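Local coordinates for protein C-domain type II peptide synthetase (Streptomyces globisporus, PDB 4ZNM) that is a free-standing protein of the condensation-domain family, related to the domains of that name built into modular peptide synthetases, at residues S212-F215 with W216-L220; A361-D364 with N365-I368; S21-Q24 with E25-C28; C323-F326 with R327-V330. All blocks are in the same frame, centred on the assembly; numbering follows the deposited sequence.

Contact 1: S212-F215 with W216-L220; sequences SKEF and WRKRL
Trp216 begins the final turn of helix 207-219 with its indole against the ring of Phe215, an edge-to-face (T-shaped) pair in which CD2 and CE2 of Phe215 lead the phenyl edge onto the indole face, the planes 80° apart. The indole NE1 donates to O of His343, so a large residue with one polar atom suits this buried position. Arg217 folds back along the helix and lays one face of its guanidinium over O of Lys213; its NH1 rests 3.6 Å from CG of Glu214, while NE pairs with Glu353. Lys218 uses the i to i+4 spacing: two extended chains run side by side on the exposed flank, and NZ of Lys218 reaches OE2 of Glu214 at 3.2 Å, a salt bridge on the anti side, 26° out of the carboxylate plane. Arg219 sets its aliphatic root over the Phe215 face, CB lying 4.2 Å from the ring centroid in a CH-pi contact, and sends NE on to Glu339. Leu220, the first residue to leave helical geometry, puts CG in the Trp216 ring plane at its edge and packs on strand 312-319, while N of Leu220 bonds to O of Trp216 at 2.8 Å.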
loop_
_atom_site.group_PDB
_atom_site.type_symbol
_atom_site.label_atom_id
_atom_site.label_comp_id
_atom_site.label_asym_id
_atom_site.label_seq_id
_atom_site.Cartn_x
_atom_site.Cartn_y
_atom_site.Cartn_z
ATOM N N SER A 212 19.824 2.125 17.667
ATOM C CA SER A 212 19.397 1.735 16.337
ATOM C C SER A 212 20.073 2.608 15.274
ATOM O O SER A 212 20.451 2.125 14.206
ATOM C CB SER A 212 17.865 1.829 16.201
ATOM O OG SER A 212 17.212 0.821 16.962
ATOM N N LYS A 213 20.208 3.897 15.571
ATOM C CA LYS A 213 20.884 4.831 14.660
ATOM C C LYS A 213 22.305 4.363 14.412
ATOM O O LYS A 213 22.776 4.417 13.281
ATOM C CB LYS A 213 20.887 6.271 15.216
ATOM C CG LYS A 213 19.567 6.976 14.972
ATOM C CD LYS A 213 19.457 8.350 15.592
ATOM C CE LYS A 213 18.115 8.959 15.214
ATOM N NZ LYS A 213 18.058 10.417 15.394
ATOM N N GLU A 214 22.969 3.891 15.458
ATOM C CA GLU A 214 24.351 3.424 15.306
ATOM C C GLU A 214 24.351 2.148 14.481
ATOM O O GLU A 214 25.224 1.966 13.653
ATOM C CB GLU A 214 25.033 3.179 16.653
ATOM C CG GLU A 214 26.570 3.280 16.572
ATOM C CD GLU A 214 27.269 2.938 17.889
ATOM O OE1 GLU A 214 26.812 3.406 18.956
ATOM O OE2 GLU A 214 28.284 2.206 17.853
ATOM N N PHE A 215 23.361 1.280 14.678
ATOM C CA PHE A 215 23.232 0.095 13.826
ATOM C C PHE A 215 23.100 0.463 12.343
ATOM O O PHE A 215 23.762 -0.117 11.492
ATOM C CB PHE A 215 22.025 -0.759 14.242
ATOM C CG PHE A 215 21.619 -1.758 13.194
ATOM C CD1 PHE A 215 22.222 -2.989 13.140
ATOM C CD2 PHE A 215 20.660 -1.453 12.253
ATOM C CE1 PHE A 215 21.882 -3.888 12.172
ATOM C CE2 PHE A 215 20.327 -2.357 11.266
ATOM C CZ PHE A 215 20.928 -3.583 11.244
ATOM N N TRP A 216 22.249 1.433 12.025
ATOM C CA TRP A 216 21.976 1.774 10.634
ATOM C C TRP A 216 23.139 2.483 9.941
ATOM O O TRP A 216 23.408 2.220 8.769
ATOM C CB TRP A 216 20.721 2.631 10.547
ATOM C CG TRP A 216 19.462 1.838 10.744
ATOM C CD1 TRP A 216 18.617 1.869 11.821
ATOM C CD2 TRP A 216 18.923 0.872 9.838
ATOM N NE1 TRP A 216 17.561 1.002 11.617
ATOM C CE2 TRP A 216 17.731 0.376 10.408
ATOM C CE3 TRP A 216 19.315 0.400 8.588
ATOM C CZ2 TRP A 216 16.946 -0.590 9.773
ATOM C CZ3 TRP A 216 18.521 -0.536 7.952
ATOM C CH2 TRP A 216 17.362 -1.030 8.548
ATOM N N ARG A 217 23.809 3.388 10.659
ATOM C CA ARG A 217 25.000 4.052 10.142
ATOM C C ARG A 217 25.991 2.987 9.675
ATOM O O ARG A 217 26.549 3.072 8.573
ATOM C CB ARG A 217 25.671 4.935 11.209
ATOM C CG ARG A 217 25.036 6.304 11.410
ATOM C CD ARG A 217 25.823 7.130 12.461
ATOM N NE ARG A 217 24.929 7.734 13.454
ATOM C CZ ARG A 217 24.877 7.411 14.749
ATOM N NH1 ARG A 217 25.694 6.494 15.272
ATOM N NH2 ARG A 217 24.008 8.030 15.539
ATOM N N LYS A 218 26.203 1.979 10.512
ATOM C CA LYS A 218 27.136 0.901 10.150
ATOM C C LYS A 218 26.571 0.043 9.032
ATOM O O LYS A 218 27.244 -0.223 8.052
ATOM C CB LYS A 218 27.461 0.006 11.351
ATOM C CG LYS A 218 28.130 0.721 12.513
ATOM C CD LYS A 218 28.266 -0.192 13.732
ATOM C CE LYS A 218 29.023 0.502 14.860
ATOM N NZ LYS A 218 29.112 -0.330 16.094
ATOM N N ARG A 219 25.331 -0.407 9.194
ATOM C CA ARG A 219 24.734 -1.317 8.228
ATOM C C ARG A 219 24.628 -0.734 6.823
ATOM O O ARG A 219 24.782 -1.439 5.831
ATOM C CB ARG A 219 23.348 -1.720 8.690
ATOM C CG ARG A 219 22.800 -2.916 7.947
ATOM C CD ARG A 219 23.606 -4.204 8.236
ATOM N NE ARG A 219 22.806 -5.297 7.751
ATOM C CZ ARG A 219 22.717 -5.653 6.473
ATOM N NH1 ARG A 219 23.448 -5.042 5.551
ATOM N NH2 ARG A 219 21.899 -6.640 6.127
ATOM N N LEU A 220 24.324 0.552 6.736
ATOM C CA LEU A 220 24.127 1.192 5.450
ATOM C C LEU A 220 25.309 2.049 5.006
ATOM O O LEU A 220 25.190 2.868 4.092
ATOM C CB LEU A 220 22.876 2.043 5.513
ATOM C CG LEU A 220 21.601 1.242 5.672
ATOM C CD1 LEU A 220 20.408 2.174 5.700
ATOM C CD2 LEU A 220 21.443 0.169 4.589
#

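Contact 2: A361-D364 with N365-I368; sequences AASD and NHQI
The His366 imidazole meets Ser363 at its edge, near the ring plane, where CD2 of His366 comes within 3.6 Å of OG of Ser363; within 361-364 nothing lies over a face of the ring. At the tip of the turn the planes of the Asp364 carboxylate and the Asn365 amide are set 75° apart, the two side chains crossing at a slant, and OD1 of Asp364 turns to N of Ser235. The chain reverses here, the two short runs pointing almost oppositely (169° apart). Ser363 spans the bend with a small polar side chain: OG sits between its own backbone N and carbonyl carbon (chi1 75°), which brings it to 3.1 Å from N of His366 for a weak, strongly bent hydrogen bond. Farther from the bend a water takes over, donating to O of Ala361 at 2.9 Å and accepting from N of Ile368 at 2.9 Å, a bridge where the two backbones do not bond directly. Beside it the small Ala361 side chain lets Ile368 come close to the backbone, CG2 of Ile368 lying 3.9 Å from CA of Ala361. Arg432 reaches O of both Ser363 and His366 through weak hydrogen bonds. The turn thus feeds the loop after helix 347-350 into strand 366-373, which runs between strands 227-229 and 410-416 in the five-stranded sheet.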
loop_
_atom_site.group_PDB
_atom_site.type_symbol
_atom_site.label_atom_id
_atom_site.label_comp_id
_atom_site.label_asym_id
_atom_site.label_seq_id
_atom_site.Cartn_x
_atom_site.Cartn_y
_atom_site.Cartn_z
ATOM N N ALA A 361 17.396 8.490 -6.526
ATOM C CA ALA A 361 15.982 8.763 -6.536
ATOM C C ALA A 361 15.698 9.839 -7.530
ATOM O O ALA A 361 14.693 9.768 -8.277
ATOM C CB ALA A 361 15.501 9.176 -5.153
ATOM N N ALA A 362 16.589 10.831 -7.547
ATOM C CA ALA A 362 16.283 12.100 -8.202
ATOM C C ALA A 362 17.113 12.192 -9.463
ATOM O O ALA A 362 17.188 13.259 -10.128
ATOM C CB ALA A 362 16.565 13.296 -7.250
ATOM N N SER A 363 17.757 11.078 -9.796
ATOM C CA SER A 363 18.666 11.159 -10.908
ATOM C C SER A 363 17.810 11.260 -12.163
ATOM O O SER A 363 16.593 10.922 -12.175
ATOM C CB SER A 363 19.637 9.987 -10.923
ATOM O OG SER A 363 19.008 8.812 -11.352
ATOM N N ASP A 364 18.430 11.784 -13.208
ATOM C CA ASP A 364 17.712 12.160 -14.407
ATOM C C ASP A 364 17.274 10.911 -15.137
ATOM O O ASP A 364 16.271 10.919 -15.819
ATOM C CB ASP A 364 18.603 13.035 -15.302
ATOM C CG ASP A 364 17.816 13.829 -16.304
ATOM O OD1 ASP A 364 16.840 14.504 -15.901
ATOM O OD2 ASP A 364 18.171 13.778 -17.492
ATOM N N ASN A 365 18.035 9.835 -14.970
ATOM C CA ASN A 365 17.827 8.627 -15.740
ATOM C C ASN A 365 17.497 7.410 -14.892
ATOM O O ASN A 365 17.458 6.301 -15.412
ATOM C CB ASN A 365 19.065 8.350 -16.584
ATOM C CG ASN A 365 19.199 9.331 -17.739
ATOM O OD1 ASN A 365 20.123 10.143 -17.772
ATOM N ND2 ASN A 365 18.254 9.272 -18.685
ATOM N N HIS A 366 17.290 7.591 -13.591
ATOM C CA HIS A 366 16.859 6.455 -12.760
ATOM C C HIS A 366 15.753 6.827 -11.777
ATOM O O HIS A 366 15.580 8.003 -11.452
ATOM C CB HIS A 366 18.032 5.855 -11.968
ATOM C CG HIS A 366 19.183 5.432 -12.829
ATOM N ND1 HIS A 366 19.419 4.118 -13.179
ATOM C CD2 HIS A 366 20.155 6.160 -13.421
ATOM C CE1 HIS A 366 20.488 4.057 -13.951
ATOM N NE2 HIS A 366 20.952 5.281 -14.112
ATOM N N GLN A 367 15.034 5.799 -11.305
ATOM C CA GLN A 367 14.164 5.919 -10.153
ATOM C C GLN A 367 14.329 4.758 -9.195
ATOM O O GLN A 367 14.739 3.657 -9.564
ATOM C CB GLN A 367 12.700 5.983 -10.586
ATOM C CG GLN A 367 12.263 7.251 -11.238
ATOM C CD GLN A 367 10.779 7.189 -11.618
ATOM O OE1 GLN A 367 10.385 6.349 -12.416
ATOM N NE2 GLN A 367 9.955 8.053 -11.014
ATOM N N ILE A 368 13.953 4.976 -7.957
ATOM C CA ILE A 368 14.009 3.888 -7.029
ATOM C C ILE A 368 12.715 3.071 -7.098
ATOM O O ILE A 368 11.650 3.581 -7.444
ATOM C CB ILE A 368 14.280 4.360 -5.617
ATOM C CG1 ILE A 368 13.208 5.304 -5.128
ATOM C CG2 ILE A 368 15.634 5.044 -5.537
ATOM C CD1 ILE A 368 12.825 4.960 -3.728
HETATM O O HOH W 1 12.801 7.636 -7.556
#

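Contact 3: S21-Q24 with E25-C28; sequences SFHQ and EFLC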
loop_
_atom_site.group_PDB
_atom_site.type_symbol
_atom_site.label_atom_id
_atom_site.label_comp_id
_atom_site.label_asym_id
_atom_site.label_seq_id
_atom_site.Cartn_x
_atom_site.Cartn_y
_atom_site.Cartn_z
ATOM N N SER A 21 2.635 13.587 10.967
ATOM C CA SER A 21 3.261 12.334 11.374
ATOM C C SER A 21 4.637 12.179 10.727
ATOM O O SER A 21 4.941 12.856 9.753
ATOM C CB SER A 21 2.394 11.165 10.970
ATOM O OG SER A 21 2.305 11.077 9.550
ATOM N N PHE A 22 5.452 11.256 11.238
ATOM C CA PHE A 22 6.692 10.896 10.577
ATOM C C PHE A 22 6.432 10.414 9.156
ATOM O O PHE A 22 7.176 10.776 8.223
ATOM C CB PHE A 22 7.441 9.825 11.377
ATOM C CG PHE A 22 8.056 10.326 12.650
ATOM C CD1 PHE A 22 8.628 11.590 12.725
ATOM C CD2 PHE A 22 8.101 9.521 13.770
ATOM C CE1 PHE A 22 9.212 12.040 13.885
ATOM C CE2 PHE A 22 8.686 9.972 14.944
ATOM C CZ PHE A 22 9.246 11.229 14.996
ATOM N N HIS A 23 5.360 9.652 8.949
ATOM C CA HIS A 23 5.079 9.218 7.613
ATOM C C HIS A 23 4.782 10.419 6.707
ATOM O O HIS A 23 5.208 10.461 5.570
ATOM C CB HIS A 23 3.906 8.261 7.578
ATOM C CG HIS A 23 3.524 7.857 6.194
ATOM N ND1 HIS A 23 4.361 7.124 5.375
ATOM C CD2 HIS A 23 2.406 8.107 5.467
ATOM C CE1 HIS A 23 3.764 6.915 4.213
ATOM N NE2 HIS A 23 2.578 7.497 4.242
ATOM N N GLN A 24 4.013 11.368 7.205
ATOM C CA GLN A 24 3.667 12.541 6.410
ATOM C C GLN A 24 4.931 13.399 6.127
ATOM O O GLN A 24 5.059 13.980 5.048
ATOM C CB GLN A 24 2.577 13.333 7.124
ATOM C CG GLN A 24 1.224 12.594 7.014
ATOM C CD GLN A 24 0.134 13.118 7.927
ATOM O OE1 GLN A 24 0.399 13.861 8.864
ATOM N NE2 GLN A 24 -1.113 12.682 7.671
ATOM N N GLU A 25 5.856 13.456 7.080
ATOM C CA GLU A 25 7.181 14.068 6.844
ATOM C C GLU A 25 7.936 13.403 5.688
ATOM O O GLU A 25 8.549 14.068 4.837
ATOM C CB GLU A 25 8.066 13.974 8.089
ATOM C CG GLU A 25 7.728 14.935 9.182
ATOM C CD GLU A 25 8.704 14.868 10.364
ATOM O OE1 GLU A 25 9.752 14.161 10.306
ATOM O OE2 GLU A 25 8.394 15.542 11.365
ATOM N N PHE A 26 7.922 12.081 5.691
ATOM C CA PHE A 26 8.503 11.325 4.591
ATOM C C PHE A 26 7.853 11.764 3.279
ATOM O O PHE A 26 8.542 12.031 2.318
ATOM C CB PHE A 26 8.342 9.816 4.847
ATOM C CG PHE A 26 8.509 8.952 3.628
ATOM C CD1 PHE A 26 9.753 8.591 3.183
ATOM C CD2 PHE A 26 7.408 8.477 2.953
ATOM C CE1 PHE A 26 9.883 7.789 2.096
ATOM C CE2 PHE A 26 7.547 7.683 1.852
ATOM C CZ PHE A 26 8.776 7.331 1.433
ATOM N N LEU A 27 6.532 11.880 3.238
ATOM C CA LEU A 27 5.859 12.305 2.007
ATOM C C LEU A 27 6.293 13.725 1.553
ATOM O O LEU A 27 6.394 13.978 0.362
ATOM C CB LEU A 27 4.323 12.247 2.182
ATOM C CG LEU A 27 3.747 10.817 2.459
ATOM C CD1 LEU A 27 2.273 10.839 2.756
ATOM C CD2 LEU A 27 4.003 9.894 1.298
ATOM N N CYS A 28 6.513 14.632 2.507
ATOM C CA CYS A 28 7.038 15.971 2.195
ATOM C C CYS A 28 8.315 15.915 1.369
ATOM O O CYS A 28 8.551 16.790 0.537
ATOM C CB CYS A 28 7.314 16.769 3.460
ATOM S SG CYS A 28 5.824 17.351 4.254
#
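His23 and Leu27 touch one turn apart on helix 22-28, whose start carries a capping box. CG of Leu27 sits over one face of the imidazole, 4.3 Å from the ring centroid in a CH-pi contact offset toward the rim, and CD1 of Leu27 approaches NE2 of His23 at 3.7 Å. The Phe26 ring lies beside the same imidazole, tilted 26° to it, but the two are slid so far apart that they barely overlap. Both His23 and Phe26 carry CG anti to the backbone N, as chi1 of 176° for His23 illustrates, which directs their rings out along the same flank of the helix. Farther round, the extended Glu25 chain runs beside Phe22, and OE1 of Glu25 stands at the phenyl edge, 3.7 Å from CD1 of Phe22; a carboxylate is fitting there because Arg201 pairs with OE2 and Ser348 bonds OE1. In the next shell Phe26 meets Phe30 and Phe313, while Phe22 packs on Pro346 and helix 347-350. Behind them all is the cap, for which serine and glutamine suit because each offers a side-chain oxygen to the other's backbone. N of Gln24 donates to OG of Ser21 at 2.9 Å, and N of Ser21 donates in return to OE1 of Gln24 at 3.1 Å.

Contact 4: C323-F326 with R327-V330; sequences CASF and REVV
Phe326 and Val330 pack tightly one turn apart, just past the N-cap of helix 326-335, which the chain enters from the loop after strand 312-319. CG2 of Val330 presses onto one face of the phenyl ring, off-centre toward the rim, and comes as near as 3.3 Å to CE2 of Phe326. A beta-branched residue suits this spot because its CG2 branch, anti to the carbonyl carbon, is held over the ring. Helix 268-284 covers the pair through Ala274, which also touches Val329. Nearer the loop, SG of Cys323 lies 3.8 Å from CG2 of Val329, with Phe460 beside both. The other side is more open and polar. The small, exposed Ala324 lets the extended Glu328 side chain lie against it, CB of Ala324 3.6 Å from OE2 of Glu328, and OE1 accepts from N of Ala324 at 2.9 Å, the donor coming from above the carboxylate plane. An acid in the first turn would also probably be favoured by the helix dipole. Arg327 goes out to Asp457. Between the two sides stands Ser325, the N-cap, suited to it by a short hydroxyl side chain: with chi1 at 65°, OG bends forward over the helix start and accepts from N of Glu328 at 3.1 Å.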
loop_
_atom_site.group_PDB
_atom_site.type_symbol
_atom_site.label_atom_id
_atom_site.label_comp_id
_atom_site.label_asym_id
_atom_site.label_seq_id
_atom_site.Cartn_x
_atom_site.Cartn_y
_atom_site.Cartn_z
ATOM N N CYS A 323 26.675 -16.319 -2.778
ATOM C CA CYS A 323 25.483 -17.173 -2.762
ATOM C C CYS A 323 25.568 -18.355 -3.722
ATOM O O CYS A 323 25.869 -18.186 -4.895
ATOM C CB CYS A 323 24.246 -16.369 -3.131
ATOM S SG CYS A 323 23.503 -15.583 -1.727
ATOM N N ALA A 324 25.239 -19.541 -3.233
ATOM C CA ALA A 324 25.343 -20.747 -4.044
ATOM C C ALA A 324 23.974 -21.194 -4.540
ATOM O O ALA A 324 23.868 -22.040 -5.408
ATOM C CB ALA A 324 26.016 -21.864 -3.242
ATOM N N SER A 325 22.913 -20.619 -4.003
ATOM C CA SER A 325 21.585 -21.094 -4.361
ATOM C C SER A 325 20.553 -20.046 -4.052
ATOM O O SER A 325 20.795 -19.132 -3.278
ATOM C CB SER A 325 21.250 -22.360 -3.582
ATOM O OG SER A 325 21.183 -22.035 -2.201
ATOM N N PHE A 326 19.377 -20.197 -4.631
ATOM C CA PHE A 326 18.276 -19.352 -4.242
ATOM C C PHE A 326 18.024 -19.495 -2.740
ATOM O O PHE A 326 17.757 -18.519 -2.047
ATOM C CB PHE A 326 17.034 -19.714 -5.032
ATOM C CG PHE A 326 15.835 -18.926 -4.629
ATOM C CD1 PHE A 326 15.758 -17.585 -4.942
ATOM C CD2 PHE A 326 14.805 -19.500 -3.931
ATOM C CE1 PHE A 326 14.685 -16.838 -4.575
ATOM C CE2 PHE A 326 13.711 -18.740 -3.566
ATOM C CZ PHE A 326 13.669 -17.403 -3.891
ATOM N N ARG A 327 18.105 -20.722 -2.226
ATOM C CA ARG A 327 17.820 -20.921 -0.809
ATOM C C ARG A 327 18.689 -20.028 0.060
ATOM O O ARG A 327 18.222 -19.471 1.063
ATOM C CB ARG A 327 18.009 -22.387 -0.404
ATOM C CG ARG A 327 17.640 -22.657 1.059
ATOM C CD ARG A 327 17.825 -24.096 1.438
ATOM N NE ARG A 327 17.069 -24.991 0.564
ATOM C CZ ARG A 327 15.755 -25.188 0.656
ATOM N NH1 ARG A 327 15.039 -24.548 1.576
ATOM N NH2 ARG A 327 15.167 -26.023 -0.186
ATOM N N GLU A 328 19.948 -19.865 -0.319
ATOM C CA GLU A 328 20.841 -19.000 0.451
ATOM C C GLU A 328 20.432 -17.525 0.320
ATOM O O GLU A 328 20.558 -16.761 1.273
ATOM C CB GLU A 328 22.301 -19.197 0.013
ATOM C CG GLU A 328 22.887 -20.477 0.528
ATOM C CD GLU A 328 24.331 -20.744 0.070
ATOM O OE1 GLU A 328 25.037 -19.806 -0.375
ATOM O OE2 GLU A 328 24.751 -21.924 0.161
ATOM N N VAL A 329 19.927 -17.111 -0.839
ATOM C CA VAL A 329 19.423 -15.731 -0.963
ATOM C C VAL A 329 18.282 -15.504 0.044
ATOM O O VAL A 329 18.233 -14.473 0.737
ATOM C CB VAL A 329 18.945 -15.405 -2.390
ATOM C CG1 VAL A 329 18.424 -13.975 -2.457
ATOM C CG2 VAL A 329 20.093 -15.524 -3.395
ATOM N N VAL A 330 17.367 -16.470 0.130
ATOM C CA VAL A 330 16.207 -16.338 1.009
ATOM C C VAL A 330 16.676 -16.276 2.464
ATOM O O VAL A 330 16.176 -15.475 3.259
ATOM C CB VAL A 330 15.198 -17.496 0.794
ATOM C CG1 VAL A 330 13.976 -17.335 1.701
ATOM C CG2 VAL A 330 14.744 -17.538 -0.644
#

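From the N terminus the order is contact 3, contact 1, contact 4, contact 2. Each is local, so they follow in series without nesting or crossing; contact 2 closes a turn, contacts 3 and 4 each start a helix with a serine cap, and contact 1 ends helix 207-219. Contacts 1 and 3 both pack against the 343-349 region, contact 1 through His343 and Leu345, contact 3 through Pro346, Ser348 and Arg349, with nearest atoms about 9 Å apart. Strand 312-319 also meets both, and the loop after it leads into contact 4. Contact 2 enters the five-stranded sheet, its nearest atoms about 7 Å from those of contact 3.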